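Local atomic coordinates of importin-95 (PDB entry 4XRI), a protein that probably carries protein cargo into the nucleus as a flexible HEAT-repeat transport receptor of the importin-beta family that is thought to bind a small GTPase. Residues R175-L186 with L210-G218; E107-K115 with Q153-T161. The protein carries 2 engineered substitutions. All blocks are in the same frame, centred on the assembly; numbering follows the deposited sequence.

Both contacts sit in the N-terminal part of this all-helical HEAT-repeat chain, on the same side of its centre, and both join turns and helix ends of the helix stack. Contact 2 (107-115 with 153-161) comes first and closes before contact 1 (175-186 with 210-218) opens. Their centres lie about 20 Å apart and their nearest atoms about 6 Å apart, so they do not touch. Helix 153-168 connects them: its N-terminal half forms one side of contact 2, while its C167 meets F216 of contact 1 and its I163 meets I185. Such successive local contacts, rather than long-range sheet pairing, build the solenoid.

Contact 1 of 2, residues R175-L186 with L210-G218; sequences RNSLVGHSNAIL and LGDSLEFVG
F216 pushes its ring into a hole formed by R175, L178, S182 and I185, a knob-into-hole contact between the bend joining helices 172-178 and 182-193 and the short helix 214-217 of the HEAT-repeat solenoid. F216 and V217 account for much of the 481 Å² buried here.

The apolar contacts are centred on that ring. With CG anti to the backbone N (chi1 172°), F216 extends toward the bend. L178 CB comes within 3.5 Å of F216 CE1, and L178 CD1 lies over one face of the ring. From the next helix, I185 CD1 meets F216 CE2 at 3.9 Å, the two side chains crossing at about a right angle. Beside this, V217 uses both methyls: CG1 touches I185 CG2 at 3.9 Å, and CG2 meets L186 CD1 at 3.8 Å. I185 also rests on M141 and V145, whereas L186 reaches I230, so the interface runs on into helix 140-150 at I185 and helix 224-238 at L186.

The polar part consists of one salt bridge at the border of the apolar cluster. R175 bends at chi2 and chi3, which carries its aliphatic part past F216 in the opposite direction, with R175 NE 3.6 Å from F216 CB. The guanidinium plane stands 82° from the ring plane, so the two are not laid parallel. E215 CB lies at the guanidinium edge, in its plane. Past F216 CB, R175 NH2 meets E215 OE1 at 3.1 Å, with guanidinium and carboxylate planes 46° apart.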
ATOM      1  N   ARG A 175       5.182  22.659  17.987  1.00 47.42           N
ATOM      2  CA  ARG A 175       5.300  21.850  19.198  1.00 49.18           C
ATOM      3  C   ARG A 175       6.216  22.523  20.211  1.00 50.75           C
ATOM      4  O   ARG A 175       5.858  22.681  21.378  1.00 53.19           O
ATOM      5  CB  ARG A 175       5.828  20.448  18.867  1.00 41.41           C
ATOM      6  CG  ARG A 175       4.804  19.511  18.251  1.00 42.51           C
ATOM      7  CD  ARG A 175       3.667  19.197  19.217  1.00 51.74           C
ATOM      8  NE  ARG A 175       3.217  17.811  19.101  1.00 61.35           N
ATOM      9  CZ  ARG A 175       2.524  17.332  18.073  1.00 63.87           C
ATOM     10  NH1 ARG A 175       2.197  18.118  17.060  1.00 70.38           N
ATOM     11  NH2 ARG A 175       2.160  16.059  18.054  1.00 62.82           N
ATOM     12  N   ASN A 176       7.394  22.927  19.745  1.00 47.03           N
ATOM     13  CA  ASN A 176       8.392  23.571  20.588  1.00 48.43           C
ATOM     14  C   ASN A 176       7.889  24.886  21.169  1.00 46.08           C
ATOM     15  O   ASN A 176       8.210  25.232  22.304  1.00 48.29           O
ATOM     16  CB  ASN A 176       9.678  23.813  19.798  1.00 46.90           C
ATOM     17  CG  ASN A 176      10.774  24.428  20.644  1.00 60.92           C
ATOM     18  OD1 ASN A 176      10.982  24.035  21.793  1.00 64.29           O
ATOM     19  ND2 ASN A 176      11.479  25.403  20.080  1.00 58.59           N
ATOM     20  N   SER A 177       7.094  25.615  20.389  1.00 50.98           N
ATOM     21  CA  SER A 177       6.535  26.882  20.849  1.00 47.71           C
ATOM     22  C   SER A 177       5.471  26.659  21.921  1.00 49.53           C
ATOM     23  O   SER A 177       5.163  27.562  22.699  1.00 49.85           O
ATOM     24  CB  SER A 177       5.938  27.666  19.678  1.00 45.14           C
ATOM     25  OG  SER A 177       4.681  27.139  19.293  1.00 54.44           O
ATOM     26  N   LEU A 178       4.914  25.453  21.957  1.00 44.83           N
ATOM     27  CA  LEU A 178       3.857  25.118  22.909  1.00 50.33           C
ATOM     28  C   LEU A 178       4.413  24.586  24.226  1.00 58.26           C
ATOM     29  O   LEU A 178       3.689  24.500  25.216  1.00 55.64           O
ATOM     30  CB  LEU A 178       2.905  24.078  22.312  1.00 46.70           C
ATOM     31  CG  LEU A 178       1.999  24.472  21.148  1.00 42.88           C
ATOM     32  CD1 LEU A 178       1.278  23.242  20.608  1.00 42.09           C
ATOM     33  CD2 LEU A 178       1.004  25.533  21.589  1.00 42.16           C
ATOM     34  N   VAL A 179       5.697  24.232  24.217  1.00 56.84           N
ATOM     35  CA  VAL A 179       6.352  23.506  25.309  1.00 62.73           C
ATOM     36  C   VAL A 179       6.063  24.082  26.691  1.00 60.89           C
ATOM     37  O   VAL A 179       5.808  23.340  27.642  1.00 62.69           O
ATOM     38  CB  VAL A 179       7.884  23.474  25.093  1.00 61.98           C
ATOM     39  CG1 VAL A 179       8.627  23.242  26.404  1.00 63.68           C
ATOM     40  CG2 VAL A 179       8.250  22.405  24.075  1.00 49.72           C
ATOM     41  N   GLY A 180       6.092  25.405  26.793  1.00 57.31           N
ATOM     42  CA  GLY A 180       5.886  26.071  28.066  1.00 54.03           C
ATOM     43  C   GLY A 180       4.462  26.003  28.589  1.00 59.98           C
ATOM     44  O   GLY A 180       4.219  26.225  29.776  1.00 65.81           O
ATOM     45  N   HIS A 181       3.515  25.702  27.706  1.00 56.47           N
ATOM     46  CA  HIS A 181       2.104  25.642  28.087  1.00 53.40           C
ATOM     47  C   HIS A 181       1.636  24.218  28.372  1.00 47.51           C
ATOM     48  O   HIS A 181       0.447  23.984  28.587  1.00 49.53           O
ATOM     49  CB  HIS A 181       1.224  26.241  26.987  1.00 57.67           C
ATOM     50  CG  HIS A 181       1.432  27.707  26.769  1.00 60.79           C
ATOM     51  ND1 HIS A 181       0.882  28.667  27.591  1.00 56.05           N
ATOM     52  CD2 HIS A 181       2.114  28.377  25.811  1.00 62.06           C
ATOM     53  CE1 HIS A 181       1.224  29.866  27.155  1.00 64.16           C
ATOM     54  NE2 HIS A 181       1.973  29.718  26.076  1.00 66.19           N
ATOM     55  N   SER A 182       2.576  23.280  28.379  1.00 44.66           N
ATOM     56  CA  SER A 182       2.254  21.854  28.396  1.00 54.57           C
ATOM     57  C   SER A 182       1.346  21.432  29.548  1.00 49.95           C
ATOM     58  O   SER A 182       0.313  20.803  29.326  1.00 48.86           O
ATOM     59  CB  SER A 182       3.541  21.033  28.440  1.00 55.39           C
ATOM     60  OG  SER A 182       3.270  19.653  28.266  1.00 66.55           O
ATOM     61  N   ASN A 183       1.726  21.778  30.774  1.00 46.34           N
ATOM     62  CA  ASN A 183       0.958  21.359  31.940  1.00 53.89           C
ATOM     63  C   ASN A 183      -0.384  22.072  32.034  1.00 43.91           C
ATOM     64  O   ASN A 183      -1.383  21.480  32.447  1.00 45.97           O
ATOM     65  CB  ASN A 183       1.752  21.592  33.222  1.00 56.14           C
ATOM     66  CG  ASN A 183       1.053  21.026  34.444  1.00 67.93           C
ATOM     67  OD1 ASN A 183       0.374  21.746  35.177  1.00 66.72           O
ATOM     68  ND2 ASN A 183       1.209  19.726  34.664  1.00 77.53           N
ATOM     69  N   ALA A 184      -0.398  23.345  31.650  1.00 43.49           N
ATOM     70  CA  ALA A 184      -1.621  24.139  31.675  1.00 48.28           C
ATOM     71  C   ALA A 184      -2.649  23.572  30.703  1.00 50.77           C
ATOM     72  O   ALA A 184      -3.835  23.471  31.022  1.00 51.47           O
ATOM     73  CB  ALA A 184      -1.321  25.591  31.340  1.00 41.62           C
ATOM     74  N   ILE A 185      -2.180  23.201  29.517  1.00 46.02           N
ATOM     75  CA  ILE A 185      -3.034  22.608  28.497  1.00 49.33           C
ATOM     76  C   ILE A 185      -3.554  21.243  28.939  1.00 46.80           C
ATOM     77  O   ILE A 185      -4.748  20.959  28.836  1.00 46.43           O
ATOM     78  CB  ILE A 185      -2.284  22.463  27.164  1.00 53.00           C
ATOM     79  CG1 ILE A 185      -2.009  23.842  26.564  1.00 48.52           C
ATOM     80  CG2 ILE A 185      -3.084  21.613  26.192  1.00 52.96           C
ATOM     81  CD1 ILE A 185      -1.103  23.803  25.353  1.00 51.22           C
ATOM     82  N   LEU A 186      -2.649  20.407  29.439  1.00 50.69           N
ATOM     83  CA  LEU A 186      -3.008  19.070  29.899  1.00 50.04           C
ATOM     84  C   LEU A 186      -4.018  19.129  31.039  1.00 48.76           C
ATOM     85  O   LEU A 186      -4.971  18.350  31.079  1.00 48.65           O
ATOM     86  CB  LEU A 186      -1.763  18.302  30.345  1.00 53.50           C
ATOM     87  CG  LEU A 186      -2.027  16.904  30.910  1.00 65.94           C
ATOM     88  CD1 LEU A 186      -2.704  16.030  29.865  1.00 63.57           C
ATOM     89  CD2 LEU A 186      -0.737  16.263  31.404  1.00 74.34           C
ATOM     90  N   LEU A 210      -8.032  15.645  24.197  1.00 43.20           N
ATOM     91  CA  LEU A 210      -6.972  14.862  24.820  1.00 42.69           C
ATOM     92  C   LEU A 210      -6.417  13.839  23.836  1.00 37.26           C
ATOM     93  O   LEU A 210      -5.204  13.666  23.724  1.00 42.77           O
ATOM     94  CB  LEU A 210      -7.481  14.166  26.086  1.00 42.04           C
ATOM     95  CG  LEU A 210      -6.506  13.197  26.760  1.00 45.92           C
ATOM     96  CD1 LEU A 210      -5.197  13.893  27.096  1.00 40.63           C
ATOM     97  CD2 LEU A 210      -7.135  12.592  28.011  1.00 35.62           C
ATOM     98  N   GLY A 211      -7.315  13.172  23.119  1.00 41.78           N
ATOM     99  CA  GLY A 211      -6.928  12.214  22.102  1.00 41.53           C
ATOM    100  C   GLY A 211      -6.073  12.862  21.032  1.00 46.49           C
ATOM    101  O   GLY A 211      -5.047  12.319  20.634  1.00 45.35           O
ATOM    102  N   ASP A 212      -6.492  14.039  20.581  1.00 46.46           N
ATOM    103  CA  ASP A 212      -5.761  14.781  19.559  1.00 43.93           C
ATOM    104  C   ASP A 212      -4.420  15.298  20.075  1.00 40.50           C
ATOM    105  O   ASP A 212      -3.500  15.539  19.297  1.00 42.10           O
ATOM    106  CB  ASP A 212      -6.603  15.955  19.043  1.00 48.68           C
ATOM    107  CG  ASP A 212      -7.795  15.505  18.217  1.00 53.02           C
ATOM    108  OD1 ASP A 212      -7.768  14.368  17.698  1.00 54.76           O
ATOM    109  OD2 ASP A 212      -8.754  16.292  18.077  1.00 51.12           O
ATOM    110  N   SER A 213      -4.308  15.463  21.387  1.00 39.69           N
ATOM    111  CA  SER A 213      -3.131  16.101  21.969  1.00 45.33           C
ATOM    112  C   SER A 213      -2.148  15.100  22.567  1.00 47.66           C
ATOM    113  O   SER A 213      -1.184  15.494  23.222  1.00 45.66           O
ATOM    114  CB  SER A 213      -3.555  17.103  23.046  1.00 48.01           C
ATOM    115  OG  SER A 213      -4.512  18.019  22.546  1.00 49.35           O
ATOM    116  N   LEU A 214      -2.385  13.816  22.325  1.00 42.99           N
ATOM    117  CA  LEU A 214      -1.633  12.746  22.981  1.00 50.60           C
ATOM    118  C   LEU A 214      -0.125  12.836  22.782  1.00 52.75           C
ATOM    119  O   LEU A 214       0.636  12.752  23.746  1.00 56.80           O
ATOM    120  CB  LEU A 214      -2.130  11.387  22.493  1.00 53.22           C
ATOM    121  CG  LEU A 214      -3.345  10.862  23.253  1.00 67.42           C
ATOM    122  CD1 LEU A 214      -3.804   9.530  22.690  1.00 78.54           C
ATOM    123  CD2 LEU A 214      -3.016  10.737  24.734  1.00 66.66           C
ATOM    124  N   GLU A 215       0.299  13.002  21.533  1.00 47.50           N
ATOM    125  CA  GLU A 215       1.718  13.113  21.221  1.00 60.02           C
ATOM    126  C   GLU A 215       2.361  14.272  21.980  1.00 61.52           C
ATOM    127  O   GLU A 215       3.490  14.160  22.456  1.00 64.51           O
ATOM    128  CB  GLU A 215       1.928  13.288  19.714  1.00 58.44           C
ATOM    129  CG  GLU A 215       1.468  12.101  18.884  1.00 67.41           C
ATOM    130  CD  GLU A 215       1.992  12.140  17.460  1.00 82.61           C
ATOM    131  OE1 GLU A 215       2.550  13.182  17.055  1.00 85.94           O
ATOM    132  OE2 GLU A 215       1.852  11.122  16.749  1.00 88.29           O
ATOM    133  N   PHE A 216       1.628  15.373  22.116  1.00 55.68           N
ATOM    134  CA  PHE A 216       2.158  16.552  22.788  1.00 52.72           C
ATOM    135  C   PHE A 216       2.045  16.485  24.312  1.00 66.27           C
ATOM    136  O   PHE A 216       3.059  16.427  25.005  1.00 72.98           O
ATOM    137  CB  PHE A 216       1.459  17.818  22.285  1.00 49.40           C
ATOM    138  CG  PHE A 216       1.812  19.056  23.068  1.00 51.99           C
ATOM    139  CD1 PHE A 216       3.034  19.685  22.889  1.00 50.68           C
ATOM    140  CD2 PHE A 216       0.923  19.587  23.987  1.00 52.01           C
ATOM    141  CE1 PHE A 216       3.359  20.818  23.614  1.00 52.28           C
ATOM    142  CE2 PHE A 216       1.243  20.716  24.716  1.00 50.23           C
ATOM    143  CZ  PHE A 216       2.462  21.334  24.530  1.00 49.23           C
ATOM    144  N   VAL A 217       0.818  16.502  24.832  1.00 62.69           N
ATOM    145  CA  VAL A 217       0.605  16.718  26.264  1.00 64.73           C
ATOM    146  C   VAL A 217       1.163  15.611  27.154  1.00 69.37           C
ATOM    147  O   VAL A 217       1.548  15.865  28.294  1.00 74.50           O
ATOM    148  CB  VAL A 217      -0.897  16.889  26.608  1.00 74.26           C
ATOM    149  CG1 VAL A 217      -1.472  18.116  25.922  1.00 73.32           C
ATOM    150  CG2 VAL A 217      -1.693  15.643  26.254  1.00 69.48           C
ATOM    151  N   GLY A 218       1.216  14.389  26.637  1.00 70.30           N
ATOM    152  CA  GLY A 218       1.678  13.267  27.433  1.00 78.38           C
ATOM    153  C   GLY A 218       3.170  13.324  27.682  1.00 79.29           C
ATOM    154  O   GLY A 218       3.703  12.554  28.485  1.00 76.90           O
TER

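Contact 2 of 2, residues E107-K115 with Q153-T161; sequences ETLASPNSK and QHQKQASLT. Engineered in segment 107-115: P112 (natural residue Ser). With SO4 (sulfate ion), chain I; SO4 (sulfate ion), chain C.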
ATOM      1  N   GLU A 107     -13.511  35.422  19.233  1.00 36.61           N
ATOM      2  CA  GLU A 107     -14.809  35.718  19.825  1.00 36.04           C
ATOM      3  C   GLU A 107     -15.890  34.728  19.385  1.00 36.74           C
ATOM      4  O   GLU A 107     -16.823  34.444  20.137  1.00 38.83           O
ATOM      5  CB  GLU A 107     -15.230  37.150  19.480  1.00 38.44           C
ATOM      6  CG  GLU A 107     -14.432  38.212  20.221  1.00 39.16           C
ATOM      7  CD  GLU A 107     -14.590  39.602  19.630  1.00 56.48           C
ATOM      8  OE1 GLU A 107     -13.998  40.553  20.183  1.00 60.44           O
ATOM      9  OE2 GLU A 107     -15.299  39.745  18.612  1.00 56.04           O
ATOM     10  N   THR A 108     -15.745  34.190  18.179  1.00 37.46           N
ATOM     11  CA  THR A 108     -16.731  33.276  17.605  1.00 35.53           C
ATOM     12  C   THR A 108     -16.742  31.924  18.332  1.00 39.35           C
ATOM     13  O   THR A 108     -17.717  31.171  18.260  1.00 41.37           O
ATOM     14  CB  THR A 108     -16.463  33.069  16.094  1.00 44.65           C
ATOM     15  OG1 THR A 108     -16.492  34.336  15.427  1.00 44.00           O
ATOM     16  CG2 THR A 108     -17.506  32.157  15.449  1.00 39.18           C
ATOM     17  N   LEU A 109     -15.662  31.625  19.052  1.00 37.39           N
ATOM     18  CA  LEU A 109     -15.593  30.403  19.853  1.00 38.34           C
ATOM     19  C   LEU A 109     -16.731  30.320  20.869  1.00 38.89           C
ATOM     20  O   LEU A 109     -17.152  29.230  21.258  1.00 37.63           O
ATOM     21  CB  LEU A 109     -14.255  30.310  20.587  1.00 38.79           C
ATOM     22  CG  LEU A 109     -12.972  30.126  19.777  1.00 36.36           C
ATOM     23  CD1 LEU A 109     -11.790  29.977  20.723  1.00 33.78           C
ATOM     24  CD2 LEU A 109     -13.076  28.924  18.849  1.00 38.78           C
ATOM     25  N   ALA A 110     -17.224  31.479  21.292  1.00 36.61           N
ATOM     26  CA  ALA A 110     -18.248  31.552  22.327  1.00 36.88           C
ATOM     27  C   ALA A 110     -19.657  31.364  21.768  1.00 40.35           C
ATOM     28  O   ALA A 110     -20.620  31.249  22.526  1.00 40.91           O
ATOM     29  CB  ALA A 110     -18.151  32.880  23.064  1.00 40.24           C
ATOM     30  N   SER A 111     -19.771  31.339  20.442  1.00 39.79           N
ATOM     31  CA  SER A 111     -21.066  31.215  19.779  1.00 35.81           C
ATOM     32  C   SER A 111     -21.815  29.951  20.189  1.00 41.21           C
ATOM     33  O   SER A 111     -21.232  28.872  20.239  1.00 40.07           O
ATOM     34  CB  SER A 111     -20.888  31.231  18.257  1.00 37.96           C
ATOM     35  OG  SER A 111     -22.134  31.047  17.604  1.00 42.21           O
ATOM     36  N   PRO A 112     -23.118  30.089  20.485  1.00 38.71           N
ATOM     37  CA  PRO A 112     -23.971  28.942  20.812  1.00 40.31           C
ATOM     38  C   PRO A 112     -24.209  28.045  19.600  1.00 43.83           C
ATOM     39  O   PRO A 112     -24.705  26.930  19.750  1.00 44.60           O
ATOM     40  CB  PRO A 112     -25.276  29.595  21.285  1.00 43.91           C
ATOM     41  CG  PRO A 112     -25.286  30.922  20.629  1.00 45.09           C
ATOM     42  CD  PRO A 112     -23.849  31.362  20.578  1.00 35.48           C
ATOM     43  N   ASN A 113     -23.856  28.530  18.413  1.00 41.44           N
ATOM     44  CA  ASN A 113     -23.918  27.711  17.211  1.00 44.48           C
ATOM     45  C   ASN A 113     -22.668  26.846  17.083  1.00 42.56           C
ATOM     46  O   ASN A 113     -21.564  27.354  16.883  1.00 40.32           O
ATOM     47  CB  ASN A 113     -24.092  28.580  15.968  1.00 46.30           C
ATOM     48  CG  ASN A 113     -24.350  27.763  14.717  1.00 50.98           C
ATOM     49  OD1 ASN A 113     -23.423  27.421  13.983  1.00 42.88           O
ATOM     50  ND2 ASN A 113     -25.617  27.441  14.472  1.00 44.88           N
ATOM     51  N   SER A 114     -22.855  25.536  17.200  1.00 42.28           N
ATOM     52  CA  SER A 114     -21.745  24.588  17.236  1.00 43.31           C
ATOM     53  C   SER A 114     -20.912  24.588  15.958  1.00 39.99           C
ATOM     54  O   SER A 114     -19.688  24.475  16.009  1.00 42.22           O
ATOM     55  CB  SER A 114     -22.269  23.175  17.505  1.00 42.01           C
ATOM     56  OG  SER A 114     -22.756  23.062  18.829  1.00 52.81           O
ATOM     57  N   LYS A 115     -21.578  24.710  14.815  1.00 40.19           N
ATOM     58  CA  LYS A 115     -20.884  24.675  13.533  1.00 45.27           C
ATOM     59  C   LYS A 115     -19.980  25.890  13.342  1.00 50.16           C
ATOM     60  O   LYS A 115     -18.867  25.769  12.825  1.00 46.59           O
ATOM     61  CB  LYS A 115     -21.892  24.574  12.389  1.00 48.31           C
ATOM     62  CG  LYS A 115     -22.652  23.258  12.375  1.00 55.38           C
ATOM     63  CD  LYS A 115     -23.659  23.192  11.243  1.00 57.54           C
ATOM     64  CE  LYS A 115     -24.405  21.865  11.259  1.00 61.08           C
ATOM     65  NZ  LYS A 115     -25.470  21.810  10.222  1.00 57.61           N
ATOM     66  N   GLN A 153     -20.624  26.933  28.092  1.00 38.57           N
ATOM     67  CA  GLN A 153     -20.518  25.593  27.516  1.00 40.54           C
ATOM     68  C   GLN A 153     -19.836  25.570  26.150  1.00 42.21           C
ATOM     69  O   GLN A 153     -18.841  24.869  25.959  1.00 38.71           O
ATOM     70  CB  GLN A 153     -21.898  24.951  27.391  1.00 42.16           C
ATOM     71  CG  GLN A 153     -21.866  23.629  26.652  1.00 44.59           C
ATOM     72  CD  GLN A 153     -23.244  23.067  26.402  1.00 50.73           C
ATOM     73  OE1 GLN A 153     -24.073  22.994  27.309  1.00 48.31           O
ATOM     74  NE2 GLN A 153     -23.501  22.668  25.163  1.00 47.03           N
ATOM     75  N   HIS A 154     -20.364  26.346  25.211  1.00 39.53           N
ATOM     76  CA  HIS A 154     -19.857  26.328  23.843  1.00 39.02           C
ATOM     77  C   HIS A 154     -18.466  26.938  23.713  1.00 43.67           C
ATOM     78  O   HIS A 154     -17.658  26.458  22.917  1.00 41.17           O
ATOM     79  CB  HIS A 154     -20.829  27.038  22.901  1.00 38.02           C
ATOM     80  CG  HIS A 154     -21.947  26.168  22.425  1.00 44.42           C
ATOM     81  ND1 HIS A 154     -23.040  25.856  23.214  1.00 41.84           N
ATOM     82  CD2 HIS A 154     -22.146  25.526  21.250  1.00 47.48           C
ATOM     83  CE1 HIS A 154     -23.856  25.070  22.543  1.00 43.26           C
ATOM     84  NE2 HIS A 154     -23.338  24.852  21.343  1.00 46.83           N
ATOM     85  N   GLN A 155     -18.176  27.981  24.489  1.00 36.95           N
ATOM     86  CA  GLN A 155     -16.833  28.545  24.465  1.00 38.77           C
ATOM     87  C   GLN A 155     -15.833  27.508  24.962  1.00 35.21           C
ATOM     88  O   GLN A 155     -14.721  27.420  24.451  1.00 37.11           O
ATOM     89  CB  GLN A 155     -16.729  29.819  25.309  1.00 38.32           C
ATOM     90  CG  GLN A 155     -15.320  30.412  25.277  1.00 47.81           C
ATOM     91  CD  GLN A 155     -15.213  31.771  25.933  1.00 57.40           C
ATOM     92  OE1 GLN A 155     -15.634  31.965  27.074  1.00 63.22           O
ATOM     93  NE2 GLN A 155     -14.638  32.726  25.212  1.00 55.35           N
ATOM     94  N   LYS A 156     -16.237  26.727  25.959  1.00 39.54           N
ATOM     95  CA  LYS A 156     -15.404  25.637  26.458  1.00 46.62           C
ATOM     96  C   LYS A 156     -15.177  24.585  25.379  1.00 40.82           C
ATOM     97  O   LYS A 156     -14.037  24.232  25.079  1.00 42.44           O
ATOM     98  CB  LYS A 156     -16.036  24.988  27.690  1.00 42.72           C
ATOM     99  CG  LYS A 156     -15.763  25.708  28.994  1.00 50.98           C
ATOM    100  CD  LYS A 156     -16.194  24.851  30.176  1.00 49.08           C
ATOM    101  CE  LYS A 156     -15.754  25.454  31.496  1.00 54.99           C
ATOM    102  NZ  LYS A 156     -15.934  24.500  32.624  1.00 64.41           N
ATOM    103  N   GLN A 157     -16.274  24.089  24.811  1.00 39.64           N
ATOM    104  CA  GLN A 157     -16.233  23.095  23.742  1.00 41.17           C
ATOM    105  C   GLN A 157     -15.281  23.489  22.621  1.00 44.63           C
ATOM    106  O   GLN A 157     -14.369  22.737  22.270  1.00 39.23           O
ATOM    107  CB  GLN A 157     -17.628  22.886  23.148  1.00 34.99           C
ATOM    108  CG  GLN A 157     -18.653  22.239  24.052  1.00 47.69           C
ATOM    109  CD  GLN A 157     -20.004  22.114  23.368  1.00 56.39           C
ATOM    110  OE1 GLN A 157     -20.918  22.894  23.629  1.00 60.95           O
ATOM    111  NE2 GLN A 157     -20.128  21.139  22.475  1.00 61.16           N
ATOM    112  N   ALA A 158     -15.509  24.678  22.069  1.00 37.98           N
ATOM    113  CA  ALA A 158     -14.788  25.153  20.895  1.00 38.24           C
ATOM    114  C   ALA A 158     -13.321  25.442  21.193  1.00 37.33           C
ATOM    115  O   ALA A 158     -12.456  25.232  20.344  1.00 37.82           O
ATOM    116  CB  ALA A 158     -15.466  26.398  20.334  1.00 36.39           C
ATOM    117  N   SER A 159     -13.045  25.924  22.399  1.00 34.15           N
ATOM    118  CA  SER A 159     -11.676  26.238  22.790  1.00 35.31           C
ATOM    119  C   SER A 159     -10.884  24.962  23.039  1.00 37.61           C
ATOM    120  O   SER A 159      -9.700  24.886  22.717  1.00 35.61           O
ATOM    121  CB  SER A 159     -11.655  27.127  24.032  1.00 40.90           C
ATOM    122  OG  SER A 159     -12.344  28.337  23.781  1.00 37.15           O
ATOM    123  N   LEU A 160     -11.546  23.967  23.617  1.00 36.47           N
ATOM    124  CA  LEU A 160     -10.949  22.646  23.769  1.00 43.43           C
ATOM    125  C   LEU A 160     -10.627  22.069  22.399  1.00 37.94           C
ATOM    126  O   LEU A 160      -9.562  21.494  22.185  1.00 41.07           O
ATOM    127  CB  LEU A 160     -11.888  21.713  24.535  1.00 39.29           C
ATOM    128  CG  LEU A 160     -11.964  21.941  26.044  1.00 41.25           C
ATOM    129  CD1 LEU A 160     -13.150  21.199  26.635  1.00 39.12           C
ATOM    130  CD2 LEU A 160     -10.666  21.498  26.702  1.00 44.09           C
ATOM    131  N   THR A 161     -11.563  22.247  21.473  1.00 36.34           N
ATOM    132  CA  THR A 161     -11.410  21.777  20.103  1.00 37.95           C
ATOM    133  C   THR A 161     -10.243  22.474  19.402  1.00 43.17           C
ATOM    134  O   THR A 161      -9.480  21.844  18.666  1.00 43.54           O
ATOM    135  CB  THR A 161     -12.707  22.005  19.302  1.00 33.88           C
ATOM    136  OG1 THR A 161     -13.772  21.246  19.890  1.00 41.57           O
ATOM    137  CG2 THR A 161     -12.534  21.574  17.864  1.00 33.03           C
TER
HETATM  138  S   SO4 I 908     -25.984  22.653  20.289  0.65 66.59           S
HETATM  139  O1  SO4 I 908     -25.545  23.906  19.683  0.65 69.37           O
HETATM  140  O2  SO4 I 908     -26.236  21.671  19.238  0.65 68.62           O
HETATM  141  O3  SO4 I 908     -24.944  22.152  21.185  0.65 61.13           O
HETATM  142  O4  SO4 I 908     -27.209  22.882  21.050  0.65 61.62           O
HETATM  143  S   SO4 C 902     -27.994  24.665   9.667  0.83 60.09           S
HETATM  144  O1  SO4 C 902     -28.160  23.726   8.562  0.83 63.30           O
HETATM  145  O2  SO4 C 902     -27.654  25.980   9.132  0.83 44.02           O
HETATM  146  O3  SO4 C 902     -29.240  24.759  10.420  0.83 63.47           O
HETATM  147  O4  SO4 C 902     -26.930  24.198  10.550  0.83 58.43           O
HETATM  148  O   HOH W   1     -20.404  30.137  24.863  1.00 38.62           O
HETATM  149  O   HOH W   2     -22.889  20.778  20.822  1.00 61.55           O
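The turn between helices 95-108 and 114-131 packs against the first turns of helix 153-168, with L109 and H154 the most extensively covered. L109 CD2 lies 3.8 Å from A158 CB, while L109 CD1 reaches S159 OG. The L109 carbonyl O receives a CA-H...O contact from Q155 CA at 3.3 Å, evidence of close backbone approach. Water 1 bridges A110 and the helix: it donates to A110 O and weakly accepts from Q155 N.

This is an inter-helix turn of the HEAT-repeat array. A type I beta turn from T108 to S111 leads into an ST turn, where S111 OG accepts from N113 N at 3.2 Å; the same hydroxyl is hydrogen-bonded to E56. N113 then caps helix 114-131 through OD1 to A116 N.

H154 CG lies anti to the carbonyl carbon (chi1 -84°), which sets the imidazole against the engineered P112. P112 CA stands over one face, 3.9 Å from the H154 ring centroid and 12° off the normal, a CH-pi contact. Q157 OE1 sits over the opposite face, and contacts on both faces probably limit how the ring can tilt. At the ring edge, near its plane, H154 NE2 donates to sulfate (chain I) O1 at 2.9 Å with an N-H...O angle of 142°. Replacing H154 by alanine would remove this donor and is likely to leave the sulfate more loosely held and P112 without the ring against its CA. Water 2 donates to sulfate O3 and accepts from Q157 NE2. This ion and the chain C sulfate, which takes a 2.8 Å bond from K115 NZ to O4, probably come from the crystallisation liquor.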